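Local coordinates for protein paenibacillus xanthan lyase (Paenibacillus, PDB 6F2P) that probably cleaves the terminal mannose from xanthan side chains by beta-elimination, as a calcium-binding family 8 polysaccharide lyase, at residues A[811-816]-A[896-901]; A[132-137]-A[155-160]. All blocks are in the same frame, centred on the assembly; numbering follows the deposited sequence.

Interaction 1 of 2, residues A[811-816]-A[896-901]; sequences LDVTQP and FSLVST
Two apolar pairs, L811 with F896 and V813 with L898, make up the whole of this contact, and no hydrogen bond crosses between 811-816 and 896-901. In the first, CD2 of L811 lies 4.1 Å from CD2 of F896, the leucine methyl meeting the ring obliquely while the two side chains run at about a right angle. The same crossing recurs in the second, where CG2 of V813 reaches CD1 of L898 at 3.9 Å. V813 presents this methyl because CG1 occupies the place anti to its backbone N (chi1 180°), leaving CG2 beside that nitrogen. All four residues are buried, so branched aliphatic groups and an unsubstituted phenyl ring suit these positions: they fill the interior without bringing polar atoms that would need partners. F875 of strand 871-882 touches L811 and L898 and meets the ring of F896, tying both pairs into one core. The backbone bonds run within each layer instead, L811 with Y873 and V813 with G871 on one side, S897 with K822 and V899 with D820 on the other. Strands 806-813 and 891-900 thus belong to separate antiparallel sheets joined face to face through side chains, as in the hydrophobic core of a beta-sandwich.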
loop_
_atom_site.group_PDB
_atom_site.type_symbol
_atom_site.label_atom_id
_atom_site.label_comp_id
_atom_site.label_asym_id
_atom_site.label_seq_id
_atom_site.Cartn_x
_atom_site.Cartn_y
_atom_site.Cartn_z
ATOM N N LEU A 811 -10.026 -20.320 -6.339
ATOM C CA LEU A 811 -9.645 -21.096 -7.510
ATOM C C LEU A 811 -9.749 -20.230 -8.756
ATOM O O LEU A 811 -10.711 -19.471 -8.920
ATOM C CB LEU A 811 -10.557 -22.317 -7.665
ATOM C CG LEU A 811 -10.398 -23.531 -6.739
ATOM C CD1 LEU A 811 -10.618 -23.177 -5.262
ATOM C CD2 LEU A 811 -11.352 -24.645 -7.179
ATOM N N ASP A 812 -8.757 -20.337 -9.631
ATOM C CA ASP A 812 -8.797 -19.635 -10.905
ATOM C C ASP A 812 -9.530 -20.479 -11.956
ATOM O O ASP A 812 -8.975 -21.443 -12.485
ATOM C CB ASP A 812 -7.378 -19.315 -11.378
ATOM C CG ASP A 812 -7.356 -18.379 -12.571
ATOM O OD1 ASP A 812 -8.445 -18.061 -13.107
ATOM O OD2 ASP A 812 -6.246 -17.968 -12.980
ATOM N N VAL A 813 -10.778 -20.120 -12.248
ATOM C CA VAL A 813 -11.547 -20.804 -13.282
ATOM C C VAL A 813 -11.285 -20.122 -14.624
ATOM O O VAL A 813 -11.874 -19.082 -14.939
ATOM C CB VAL A 813 -13.052 -20.799 -12.962
ATOM C CG1 VAL A 813 -13.849 -21.522 -14.057
ATOM C CG2 VAL A 813 -13.300 -21.431 -11.595
ATOM N N THR A 814 -10.399 -20.726 -15.412
ATOM C CA THR A 814 -9.819 -20.070 -16.583
ATOM C C THR A 814 -10.686 -20.103 -17.836
ATOM O O THR A 814 -10.386 -19.419 -18.813
ATOM C CB THR A 814 -8.464 -20.691 -16.928
ATOM O OG1 THR A 814 -8.658 -22.053 -17.326
ATOM C CG2 THR A 814 -7.537 -20.642 -15.714
ATOM N N GLN A 815 -11.743 -20.910 -17.813
ATOM C CA GLN A 815 -12.662 -21.015 -18.946
ATOM C C GLN A 815 -14.092 -20.954 -18.444
ATOM O O GLN A 815 -14.509 -21.797 -17.650
ATOM C CB GLN A 815 -12.452 -22.327 -19.716
ATOM C CG GLN A 815 -11.079 -22.470 -20.338
ATOM C CD GLN A 815 -10.811 -21.398 -21.378
ATOM O OE1 GLN A 815 -11.734 -20.887 -22.014
ATOM N NE2 GLN A 815 -9.543 -21.055 -21.559
ATOM N N PRO A 816 -14.855 -19.959 -18.910
ATOM C CA PRO A 816 -16.261 -19.867 -18.513
ATOM C C PRO A 816 -17.017 -21.113 -18.948
ATOM O O PRO A 816 -16.722 -21.665 -20.004
ATOM C CB PRO A 816 -16.765 -18.643 -19.287
ATOM C CG PRO A 816 -15.817 -18.495 -20.429
ATOM C CD PRO A 816 -14.490 -18.948 -19.915
ATOM N N PHE A 896 -9.700 -30.481 -5.979
ATOM C CA PHE A 896 -10.958 -30.263 -6.673
ATOM C C PHE A 896 -10.729 -30.558 -8.150
ATOM O O PHE A 896 -9.614 -30.416 -8.654
ATOM C CB PHE A 896 -11.426 -28.815 -6.536
ATOM C CG PHE A 896 -11.874 -28.433 -5.151
ATOM C CD1 PHE A 896 -13.104 -28.847 -4.671
ATOM C CD2 PHE A 896 -11.079 -27.630 -4.346
ATOM C CE1 PHE A 896 -13.527 -28.493 -3.409
ATOM C CE2 PHE A 896 -11.499 -27.264 -3.076
ATOM C CZ PHE A 896 -12.727 -27.700 -2.607
ATOM N N SER A 897 -11.785 -30.976 -8.834
ATOM C CA SER A 897 -11.784 -31.042 -10.284
ATOM C C SER A 897 -13.050 -30.365 -10.769
ATOM O O SER A 897 -14.096 -30.499 -10.147
ATOM C CB SER A 897 -11.767 -32.494 -10.762
ATOM O OG SER A 897 -10.541 -33.127 -10.454
ATOM N N LEU A 898 -12.960 -29.625 -11.865
ATOM C CA LEU A 898 -14.154 -29.115 -12.527
ATOM C C LEU A 898 -14.299 -29.851 -13.847
ATOM O O LEU A 898 -13.436 -29.750 -14.717
ATOM C CB LEU A 898 -14.057 -27.613 -12.787
ATOM C CG LEU A 898 -13.583 -26.727 -11.640
ATOM C CD1 LEU A 898 -13.683 -25.269 -12.051
ATOM C CD2 LEU A 898 -14.370 -26.995 -10.378
ATOM N N VAL A 899 -15.389 -30.596 -13.980
ATOM C CA VAL A 899 -15.646 -31.417 -15.153
ATOM C C VAL A 899 -16.751 -30.778 -15.984
ATOM O O VAL A 899 -17.711 -30.254 -15.427
ATOM C CB VAL A 899 -16.105 -32.818 -14.727
ATOM C CG1 VAL A 899 -16.281 -33.718 -15.939
ATOM C CG2 VAL A 899 -15.111 -33.412 -13.739
ATOM N N SER A 900 -16.623 -30.811 -17.308
ATOM C CA SER A 900 -17.638 -30.202 -18.170
ATOM C C SER A 900 -18.935 -31.001 -18.137
ATOM O O SER A 900 -18.949 -32.172 -17.759
ATOM C CB SER A 900 -17.135 -30.050 -19.605
ATOM O OG SER A 900 -16.667 -31.286 -20.107
ATOM N N THR A 901 -20.033 -30.358 -18.512
ATOM C CA THR A 901 -21.334 -31.012 -18.489
ATOM C C THR A 901 -21.984 -30.895 -19.860
ATOM O O THR A 901 -21.475 -30.188 -20.730
ATOM C CB THR A 901 -22.266 -30.393 -17.421
ATOM O OG1 THR A 901 -22.646 -29.072 -17.821
ATOM C CG2 THR A 901 -21.572 -30.329 -16.056
#

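Interaction 2 of 2, residues A[132-137]-A[155-160]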
loop_
_atom_site.group_PDB
_atom_site.type_symbol
_atom_site.label_atom_id
_atom_site.label_comp_id
_atom_site.label_asym_id
_atom_site.label_seq_id
_atom_site.Cartn_x
_atom_site.Cartn_y
_atom_site.Cartn_z
ATOM N N MET A 132 22.232 7.625 29.733
ATOM C CA MET A 132 22.605 8.273 28.481
ATOM C C MET A 132 23.342 9.574 28.749
ATOM O O MET A 132 24.356 9.866 28.122
ATOM C CB MET A 132 21.353 8.571 27.659
ATOM C CG MET A 132 21.588 8.749 26.186
ATOM S SD MET A 132 20.814 7.414 25.258
ATOM C CE MET A 132 21.090 8.010 23.597
ATOM N N ALA A 133 22.815 10.361 29.681
ATOM C CA ALA A 133 23.402 11.653 29.993
ATOM C C ALA A 133 24.647 11.471 30.861
ATOM O O ALA A 133 25.635 12.193 30.710
ATOM C CB ALA A 133 22.373 12.550 30.674
ATOM N N LEU A 134 24.595 10.496 31.765
ATOM C CA LEU A 134 25.753 10.160 32.584
ATOM C C LEU A 134 26.911 9.656 31.715
ATOM O O LEU A 134 28.060 10.047 31.933
ATOM C CB LEU A 134 25.378 9.141 33.663
ATOM C CG LEU A 134 26.462 8.738 34.664
ATOM C CD1 LEU A 134 27.205 9.944 35.186
ATOM C CD2 LEU A 134 25.863 7.943 35.817
ATOM N N ASN A 135 26.609 8.808 30.731
ATOM C CA ASN A 135 27.617 8.355 29.773
ATOM C C ASN A 135 28.312 9.526 29.101
ATOM O O ASN A 135 29.530 9.545 28.942
ATOM C CB ASN A 135 26.994 7.482 28.685
ATOM C CG ASN A 135 26.926 6.033 29.075
ATOM O OD1 ASN A 135 27.697 5.574 29.921
ATOM N ND2 ASN A 135 25.997 5.290 28.459
ATOM N N ASP A 136 27.522 10.509 28.698
ATOM C CA ASP A 136 28.062 11.644 27.975
ATOM C C ASP A 136 28.952 12.508 28.864
ATOM O O ASP A 136 30.038 12.911 28.451
ATOM C CB ASP A 136 26.931 12.458 27.346
ATOM C CG ASP A 136 26.222 11.700 26.238
ATOM O OD1 ASP A 136 26.639 10.557 25.933
ATOM O OD2 ASP A 136 25.261 12.250 25.663
ATOM N N ILE A 137 28.493 12.775 30.085
ATOM C CA ILE A 137 29.289 13.506 31.053
ATOM C C ILE A 137 30.632 12.827 31.247
ATOM O O ILE A 137 31.681 13.450 31.067
ATOM C CB ILE A 137 28.585 13.596 32.411
ATOM C CG1 ILE A 137 27.310 14.424 32.283
ATOM C CG2 ILE A 137 29.525 14.202 33.469
ATOM C CD1 ILE A 137 26.375 14.265 33.450
ATOM N N ALA A 155 29.117 1.457 37.398
ATOM C CA ALA A 155 28.438 0.429 38.178
ATOM C C ALA A 155 26.957 0.744 38.307
ATOM O O ALA A 155 26.116 -0.157 38.350
ATOM C CB ALA A 155 29.071 0.290 39.550
ATOM N N ALA A 156 26.641 2.031 38.358
ATOM C CA ALA A 156 25.257 2.454 38.442
ATOM C C ALA A 156 24.530 2.147 37.136
ATOM O O ALA A 156 23.413 1.629 37.143
ATOM C CB ALA A 156 25.179 3.923 38.761
ATOM N N ILE A 157 25.174 2.465 36.017
ATOM C CA ILE A 157 24.591 2.211 34.708
ATOM C C ILE A 157 24.400 0.716 34.441
ATOM O O ILE A 157 23.327 0.310 34.003
ATOM C CB ILE A 157 25.405 2.864 33.585
ATOM C CG1 ILE A 157 25.455 4.376 33.807
ATOM C CG2 ILE A 157 24.797 2.521 32.224
ATOM C CD1 ILE A 157 26.124 5.133 32.695
ATOM N N TYR A 158 25.417 -0.103 34.720
ATOM C CA TYR A 158 25.260 -1.560 34.622
ATOM C C TYR A 158 24.084 -2.052 35.470
ATOM O O TYR A 158 23.404 -3.019 35.121
ATOM C CB TYR A 158 26.508 -2.292 35.108
ATOM C CG TYR A 158 27.692 -2.372 34.161
ATOM C CD1 TYR A 158 28.181 -1.247 33.517
ATOM C CD2 TYR A 158 28.359 -3.577 33.972
ATOM C CE1 TYR A 158 29.285 -1.326 32.691
ATOM C CE2 TYR A 158 29.460 -3.666 33.147
ATOM C CZ TYR A 158 29.921 -2.540 32.509
ATOM O OH TYR A 158 31.025 -2.631 31.687
ATOM N N TYR A 159 23.872 -1.397 36.606
ATOM C CA TYR A 159 22.799 -1.780 37.513
ATOM C C TYR A 159 21.425 -1.513 36.908
ATOM O O TYR A 159 20.589 -2.414 36.834
ATOM C CB TYR A 159 22.953 -1.061 38.850
ATOM C CG TYR A 159 21.731 -1.129 39.726
ATOM C CD1 TYR A 159 21.314 -2.334 40.271
ATOM C CD2 TYR A 159 21.001 0.014 40.016
ATOM C CE1 TYR A 159 20.193 -2.400 41.082
ATOM C CE2 TYR A 159 19.880 -0.038 40.827
ATOM C CZ TYR A 159 19.477 -1.248 41.356
ATOM O OH TYR A 159 18.358 -1.308 42.159
ATOM N N THR A 160 21.192 -0.281 36.468
ATOM C CA THR A 160 19.905 0.069 35.876
ATOM C C THR A 160 19.730 -0.465 34.452
ATOM O O THR A 160 18.612 -0.762 34.039
ATOM C CB THR A 160 19.668 1.586 35.874
ATOM O OG1 THR A 160 20.608 2.219 34.999
ATOM C CG2 THR A 160 19.817 2.152 37.273
#
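Helices 123-141 and 147-160 form a helical hairpin, running roughly antiparallel, in the N-terminal alpha-helical domain of this lyase, a domain of the six-hairpin clan, and they pack here through I157, L134 and N135. I157 is the piece that reaches across. Its CG1 lies beside the backbone N (chi1 -60°) and the chain then extends (chi2 -175°), which carries CD1 toward the facing helix. There the methyl sits against both partners: it is 4.1 Å from CG of L134 and 3.2 Å from OD1 of N135. A second touch on the leucine joins its CD2 to CG1 of I157, also at 4.1 Å, the two aliphatic chains lying at a slant to each other. The backbones come nearest at L134 and I157, whose CA atoms are 8.3 Å apart, a spacing that large branched aliphatic residues can bridge. N135 is a polar residue in a buried place; toward I157 it offers the carbonyl side of its amide in a van der Waals contact, while ND2 gives a hydrogen bond to the backbone O of V177. That bond fastens the amide to helix 168-184, where I180, S181 and L184 also touch N135. Around the contact, Y74 of helix 68-85 packs on L134, F113 from a loop touches L134 and A156, and P131, one residue ahead of 132-137 on helix 123-141, meets I157.

Interaction 2 comes first along the chain and is complete before interaction 1 begins. Their centres are 68 Å apart, on opposite sides of the chain's centre, with about 52 Å between nearest atoms, and they share no helix or sheet. Residues 132-137 and 155-160 join helices close in sequence within the N-terminal alpha-helical domain, whereas 811-816 and 896-901 bring together strands separated by a long, strand-rich and helix-free stretch in a beta-sandwich that is followed by one more pair of antiparallel sheets. Between them along the chain come the family 8 super-sandwich and C-terminal beta-sandwich regions. Each contact is buried in its own domain of an elongated, multidomain lyase, and neither bears on the other directly.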